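Local coordinates for protein beta-glucoside kinase (Listeria monocytogenes, PDB 4HTL) that phosphorylates cellobiose with ATP to give cellobiose-6'-phosphate and may also regulate transcription of the cellobiose-PTS operon, at residues Q121-F126 and D237-F242; D125-T130 and G137-N142. One frame throughout, in Å; residues are numbered along the deposited sequence. Where two conformers were deposited one is given.

Overall arrangement
Both contacts are built on strand 126-131, a middle strand of the mixed five-stranded sheet ordered 144-145, 135-141, 126-131, 240-244, 270-273. Contact 1 lies on its parallel side, where the loop after helix 106-117 runs past the start of strand 240-244; contact 2 lies on its antiparallel side, in the hairpin with strand 135-141. The two share Asp125 and Phe126, and their centres are about 7 Å apart. Along the chain 121-126, 125-130 and 137-142 follow closely, whereas 237-242 comes in only after helix 212-236. Strand 126-131 thus ties a local hairpin to a distant part of the chain, beside the second subunit, which touches both contacts.

Contact 1: Q121-F126 and D237-F242; sequences QDLDDF and DPTHIF
Leu123 lays its CD1 methyl over one face of the His240 imidazole, off centre toward ND1, in a CH-pi contact with CD1 3.7 Å from the ring centroid. The two side chains cross at about a right angle. The same methyl also meets the edge of the Phe242 ring, CD1 to CZ 3.8 Å, so one leucine branch fills the corner between two aromatic groups. The imidazole is steadied in its own plane as well: Thr239 OG1 sits at its edge, hydrogen-bonded to ND1 of His240 at 2.8 Å. That hydroxyl is placed by chi1 of 62°, which sets OG1 between the backbone N and carbonyl carbon of Thr239, and it also meets a water held by the N-H of Asp125. The water therefore joins the incoming loop to the threonine a second time, beside the direct bond from Thr239 N to Asp125 O (2.9 Å, 160° at the hydrogen).

Deeper in, Phe126 and Phe242 meet obliquely, with CD2 of Phe126 3.5 Å from CD2 of Phe242 and the planes turned 67° apart. Leu111 of helix 106-117 lies against Phe126, and Glu114 of that helix against Phe242. Pro238 adds its CB beside Phe126 CA, while the CA of Phe126 approaches His240 O at 3.3 Å in a CA-H...O contact. Asp237, with positive phi where helix 212-236 has ended, turns its carboxylate to the second subunit, making a salt bridge with Arg152 of the second subunit and a hydrogen bond from the backbone N of Arg150 of that subunit. Parallel strands 126-131 and 240-244, packed against helix 106-117, are neighbours in the second of the two five-stranded mixed sheets of the actin-like ATPase fold to which the ROK family belongs.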
loop_
_atom_site.group_PDB
_atom_site.type_symbol
_atom_site.label_atom_id
_atom_site.label_comp_id
_atom_site.label_asym_id
_atom_site.label_seq_id
_atom_site.Cartn_x
_atom_site.Cartn_y
_atom_site.Cartn_z
ATOM N N GLN A 121 -17.059 0.175 -11.089
ATOM C CA GLN A 121 -17.322 1.272 -12.010
ATOM C C GLN A 121 -17.375 2.644 -11.321
ATOM O O GLN A 121 -16.997 3.679 -11.920
ATOM C CB GLN A 121 -18.586 1.007 -12.789
ATOM C CG GLN A 121 -18.454 -0.139 -13.760
ATOM C CD GLN A 121 -19.791 -0.557 -14.346
ATOM O OE1 GLN A 121 -20.799 -0.716 -13.590
ATOM N NE2 GLN A 121 -19.837 -0.749 -15.689
ATOM N N ASP A 122 -17.953 2.686 -10.138
ATOM C CA ASP A 122 -18.153 3.935 -9.446
ATOM C C ASP A 122 -17.281 4.089 -8.211
ATOM O O ASP A 122 -17.610 4.862 -7.315
ATOM C CB ASP A 122 -19.631 4.066 -9.160
ATOM C CG ASP A 122 -20.445 4.092 -10.463
ATOM O OD1 ASP A 122 -20.237 5.032 -11.262
ATOM O OD2 ASP A 122 -21.227 3.144 -10.731
ATOM N N LEU A 123 -16.170 3.339 -8.183
ATOM C CA LEU A 123 -15.253 3.358 -7.057
ATOM C C LEU A 123 -13.958 4.071 -7.353
ATOM O O LEU A 123 -13.343 3.838 -8.384
ATOM C CB LEU A 123 -14.922 1.946 -6.658
ATOM C CG LEU A 123 -16.091 1.050 -6.284
ATOM C CD1 LEU A 123 -15.575 -0.314 -5.799
ATOM C CD2 LEU A 123 -17.002 1.684 -5.217
ATOM N N ASP A 124 -13.536 4.933 -6.440
ATOM C CA ASP A 124 -12.218 5.593 -6.547
ATOM C C ASP A 124 -11.081 4.926 -5.773
ATOM O O ASP A 124 -9.927 5.215 -6.047
ATOM C CB ASP A 124 -12.334 7.024 -6.077
ATOM C CG ASP A 124 -13.042 7.921 -7.083
ATOM O OD1 ASP A 124 -13.215 7.598 -8.284
ATOM O OD2 ASP A 124 -13.431 8.978 -6.640
ATOM N N ASP A 125 -11.387 4.026 -4.853
ATOM C CA ASP A 125 -10.346 3.413 -4.028
ATOM C C ASP A 125 -10.719 1.958 -3.794
ATOM O O ASP A 125 -11.597 1.658 -2.984
ATOM C CB ASP A 125 -10.231 4.139 -2.667
ATOM C CG ASP A 125 -9.705 5.538 -2.791
ATOM O OD1 ASP A 125 -10.560 6.469 -2.894
ATOM O OD2 ASP A 125 -8.459 5.696 -2.904
ATOM N N PHE A 126 -10.175 1.072 -4.636
ATOM C CA PHE A 126 -10.380 -0.360 -4.458
ATOM C C PHE A 126 -9.138 -1.117 -4.876
ATOM O O PHE A 126 -8.276 -0.579 -5.562
ATOM C CB PHE A 126 -11.599 -0.867 -5.218
ATOM C CG PHE A 126 -11.474 -0.923 -6.723
ATOM C CD1 PHE A 126 -11.761 0.210 -7.518
ATOM C CD2 PHE A 126 -11.155 -2.089 -7.360
ATOM C CE1 PHE A 126 -11.726 0.132 -8.868
ATOM C CE2 PHE A 126 -11.096 -2.170 -8.718
ATOM C CZ PHE A 126 -11.419 -1.047 -9.491
ATOM N N ASP A 237 -6.765 1.826 2.663
ATOM C CA ASP A 237 -8.140 2.228 3.013
ATOM C C ASP A 237 -9.039 2.173 1.785
ATOM O O ASP A 237 -9.737 3.130 1.458
ATOM C CB ASP A 237 -8.141 3.607 3.700
ATOM C CG ASP A 237 -9.543 4.096 4.114
ATOM O OD1 ASP A 237 -10.385 3.261 4.528
ATOM O OD2 ASP A 237 -9.824 5.319 3.966
ATOM N N PRO A 238 -9.044 1.009 1.092
ATOM C CA PRO A 238 -10.018 0.857 0.047
ATOM C C PRO A 238 -11.442 0.758 0.575
ATOM O O PRO A 238 -11.635 0.417 1.717
ATOM C CB PRO A 238 -9.627 -0.468 -0.565
ATOM C CG PRO A 238 -9.124 -1.298 0.645
ATOM C CD PRO A 238 -8.430 -0.279 1.515
ATOM N N THR A 239 -12.446 1.002 -0.262
ATOM C CA THR A 239 -13.810 0.659 0.095
ATOM C C THR A 239 -14.116 -0.831 -0.154
ATOM O O THR A 239 -14.915 -1.440 0.566
ATOM C CB THR A 239 -14.805 1.551 -0.684
ATOM O OG1 THR A 239 -14.673 1.326 -2.101
ATOM C CG2 THR A 239 -14.594 3.029 -0.291
ATOM N N HIS A 240 -13.439 -1.397 -1.151
ATOM C CA HIS A 240 -13.710 -2.752 -1.662
ATOM C C HIS A 240 -12.398 -3.431 -1.996
ATOM O O HIS A 240 -11.478 -2.793 -2.526
ATOM C CB HIS A 240 -14.533 -2.738 -2.952
ATOM C CG HIS A 240 -15.925 -2.232 -2.789
ATOM N ND1 HIS A 240 -16.197 -0.939 -2.472
ATOM C CD2 HIS A 240 -17.143 -2.868 -2.927
ATOM C CE1 HIS A 240 -17.522 -0.773 -2.412
ATOM N NE2 HIS A 240 -18.106 -1.959 -2.676
ATOM N N ILE A 241 -12.304 -4.713 -1.679
ATOM C CA ILE A 241 -11.247 -5.573 -2.202
ATOM C C ILE A 241 -11.913 -6.718 -2.925
ATOM O O ILE A 241 -12.664 -7.504 -2.330
ATOM C CB ILE A 241 -10.308 -6.115 -1.102
ATOM C CG1 ILE A 241 -9.667 -4.928 -0.317
ATOM C CG2 ILE A 241 -9.214 -7.044 -1.687
ATOM C CD1 ILE A 241 -8.802 -5.359 0.850
ATOM N N PHE A 242 -11.625 -6.799 -4.208
ATOM C CA PHE A 242 -12.173 -7.850 -5.059
ATOM C C PHE A 242 -11.190 -8.991 -5.158
ATOM O O PHE A 242 -10.027 -8.797 -5.569
ATOM C CB PHE A 242 -12.527 -7.313 -6.441
ATOM C CG PHE A 242 -13.535 -6.176 -6.410
ATOM C CD1 PHE A 242 -14.791 -6.372 -5.893
ATOM C CD2 PHE A 242 -13.192 -4.886 -6.815
ATOM C CE1 PHE A 242 -15.703 -5.348 -5.800
ATOM C CE2 PHE A 242 -14.112 -3.870 -6.756
ATOM C CZ PHE A 242 -15.348 -4.085 -6.239
HETATM O O HOH W 1 -14.174 3.617 -3.635
#

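Contact 2: D125-T130 and G137-N142; sequences DFLCLT and GGIFSN
Chi1 of 71° at Phe126 and -154° at Phe140, the second with CG anti to its own backbone N, swing the rings of this cross-strand pair against each other on the face of the hairpin to which both residues point. Phe140 CB then lies over one face of the Phe126 ring, 4.0 Å from its centroid, and CE1 of Phe126 reaches CD2 of Phe140 at 3.5 Å. The planes differ by 40°, and Leu111 of helix 106-117 packs against both phenylalanines and Cys128.

On the other face Leu127 CD2 touches Ile139 CG2 at 4.0 Å; both side chains also meet Phe236 of helix 212-236. Backbone bonds link the hydrogen-bonded pairs Phe126 with Phe140 and Cys128 with Gly138. Gly137 brings its CA to 3.2 Å from Cys128 O, a CA-H...O contact.

Where strand 126-131 begins and strand 135-141 ends, Asp125 OD2 takes the N-H of Asn142 at 3.1 Å, with the donor above the carboxylate plane. A water that donates to OD2 also accepts from Ser141 OG, linking this oxygen through Ser141 to the end of strand 135-141 as well. Asn142 ND2 bonds to Leu145 O of the second subunit, placing this end at the dimer interface. The arrangement is an antiparallel beta hairpin within a mixed sheet, sandwiched between helices 106-117 and 212-236.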
loop_
_atom_site.group_PDB
_atom_site.type_symbol
_atom_site.label_atom_id
_atom_site.label_comp_id
_atom_site.label_asym_id
_atom_site.label_seq_id
_atom_site.Cartn_x
_atom_site.Cartn_y
_atom_site.Cartn_z
ATOM N N ASP A 125 -11.387 4.026 -4.853
ATOM C CA ASP A 125 -10.346 3.413 -4.028
ATOM C C ASP A 125 -10.719 1.958 -3.794
ATOM O O ASP A 125 -11.597 1.658 -2.984
ATOM C CB ASP A 125 -10.231 4.139 -2.667
ATOM C CG ASP A 125 -9.705 5.538 -2.791
ATOM O OD1 ASP A 125 -10.560 6.469 -2.894
ATOM O OD2 ASP A 125 -8.459 5.696 -2.904
ATOM N N PHE A 126 -10.175 1.072 -4.636
ATOM C CA PHE A 126 -10.380 -0.360 -4.458
ATOM C C PHE A 126 -9.138 -1.117 -4.876
ATOM O O PHE A 126 -8.276 -0.579 -5.562
ATOM C CB PHE A 126 -11.599 -0.867 -5.218
ATOM C CG PHE A 126 -11.474 -0.923 -6.723
ATOM C CD1 PHE A 126 -11.761 0.210 -7.518
ATOM C CD2 PHE A 126 -11.155 -2.089 -7.360
ATOM C CE1 PHE A 126 -11.726 0.132 -8.868
ATOM C CE2 PHE A 126 -11.096 -2.170 -8.718
ATOM C CZ PHE A 126 -11.419 -1.047 -9.491
ATOM N N LEU A 127 -9.028 -2.332 -4.362
ATOM C CA LEU A 127 -7.956 -3.217 -4.706
ATOM C C LEU A 127 -8.508 -4.504 -5.337
ATOM O O LEU A 127 -9.619 -4.923 -5.067
ATOM C CB LEU A 127 -7.135 -3.598 -3.491
ATOM C CG LEU A 127 -6.680 -2.474 -2.545
ATOM C CD1 LEU A 127 -5.988 -3.035 -1.295
ATOM C CD2 LEU A 127 -5.726 -1.531 -3.327
ATOM N N CYS A 128 -7.666 -5.115 -6.148
ATOM C CA CYS A 128 -7.883 -6.479 -6.627
ATOM C C CYS A 128 -6.757 -7.405 -6.117
ATOM O O CYS A 128 -5.553 -7.162 -6.319
ATOM C CB CYS A 128 -7.912 -6.506 -8.090
ATOM S SG CYS A 128 -9.328 -5.652 -8.824
ATOM N N LEU A 129 -7.174 -8.495 -5.520
ATOM C CA LEU A 129 -6.259 -9.501 -4.962
ATOM C C LEU A 129 -6.589 -10.824 -5.684
ATOM O O LEU A 129 -7.729 -11.272 -5.687
ATOM C CB LEU A 129 -6.482 -9.606 -3.476
ATOM C CG LEU A 129 -5.809 -10.785 -2.739
ATOM C CD1 LEU A 129 -4.278 -10.705 -2.817
ATOM C CD2 LEU A 129 -6.326 -10.882 -1.304
ATOM N N THR A 130 -5.577 -11.422 -6.308
ATOM C CA THR A 130 -5.732 -12.682 -7.074
ATOM C C THR A 130 -4.932 -13.755 -6.380
ATOM O O THR A 130 -3.747 -13.582 -6.194
ATOM C CB THR A 130 -5.288 -12.466 -8.515
ATOM O OG1 THR A 130 -6.049 -11.347 -9.076
ATOM C CG2 THR A 130 -5.615 -13.709 -9.367
ATOM N N GLY A 137 -1.819 -8.572 -7.496
ATOM C CA GLY A 137 -2.395 -7.385 -6.963
ATOM C C GLY A 137 -2.547 -6.322 -8.008
ATOM O O GLY A 137 -1.693 -6.163 -8.886
ATOM N N GLY A 138 -3.623 -5.563 -7.848
ATOM C CA GLY A 138 -3.817 -4.265 -8.527
ATOM C C GLY A 138 -4.385 -3.226 -7.547
ATOM O O GLY A 138 -5.192 -3.529 -6.646
ATOM N N ILE A 139 -3.976 -1.980 -7.750
ATOM C CA ILE A 139 -4.339 -0.865 -6.866
ATOM C C ILE A 139 -5.022 0.241 -7.668
ATOM O O ILE A 139 -4.446 0.766 -8.620
ATOM C CB ILE A 139 -3.085 -0.217 -6.236
ATOM C CG1 ILE A 139 -2.270 -1.253 -5.456
ATOM C CG2 ILE A 139 -3.451 0.992 -5.343
ATOM C CD1 ILE A 139 -0.794 -0.901 -5.303
ATOM N N PHE A 140 -6.188 0.660 -7.179
ATOM C CA PHE A 140 -6.913 1.834 -7.711
ATOM C C PHE A 140 -7.063 2.788 -6.504
ATOM O O PHE A 140 -7.713 2.453 -5.511
ATOM C CB PHE A 140 -8.253 1.412 -8.287
ATOM C CG PHE A 140 -8.790 2.324 -9.357
ATOM C CD1 PHE A 140 -8.214 2.330 -10.615
ATOM C CD2 PHE A 140 -9.913 3.091 -9.141
ATOM C CE1 PHE A 140 -8.712 3.149 -11.608
ATOM C CE2 PHE A 140 -10.427 3.889 -10.155
ATOM C CZ PHE A 140 -9.838 3.890 -11.389
ATOM N N SER A 141 -6.390 3.937 -6.597
ATOM C CA SER A 141 -6.419 4.974 -5.542
ATOM C C SER A 141 -6.713 6.321 -6.201
ATOM O O SER A 141 -6.158 6.652 -7.241
ATOM C CB SER A 141 -5.132 5.069 -4.793
ATOM O OG SER A 141 -4.778 3.899 -4.096
ATOM N N ASN A 142 -7.534 7.117 -5.554
ATOM C CA ASN A 142 -7.905 8.413 -6.118
ATOM C C ASN A 142 -8.381 8.377 -7.553
ATOM O O ASN A 142 -8.142 9.328 -8.334
ATOM C CB ASN A 142 -6.762 9.378 -6.120
ATOM C CG ASN A 142 -6.371 9.829 -4.756
ATOM O OD1 ASN A 142 -7.224 10.103 -3.925
ATOM N ND2 ASN A 142 -5.069 9.945 -4.523
HETATM O O HOH W 2 -6.575 3.903 -1.925
HETATM O O HOH W 3 -7.237 7.920 -1.899
HETATM O O HOH W 4 -10.213 8.975 -3.181
#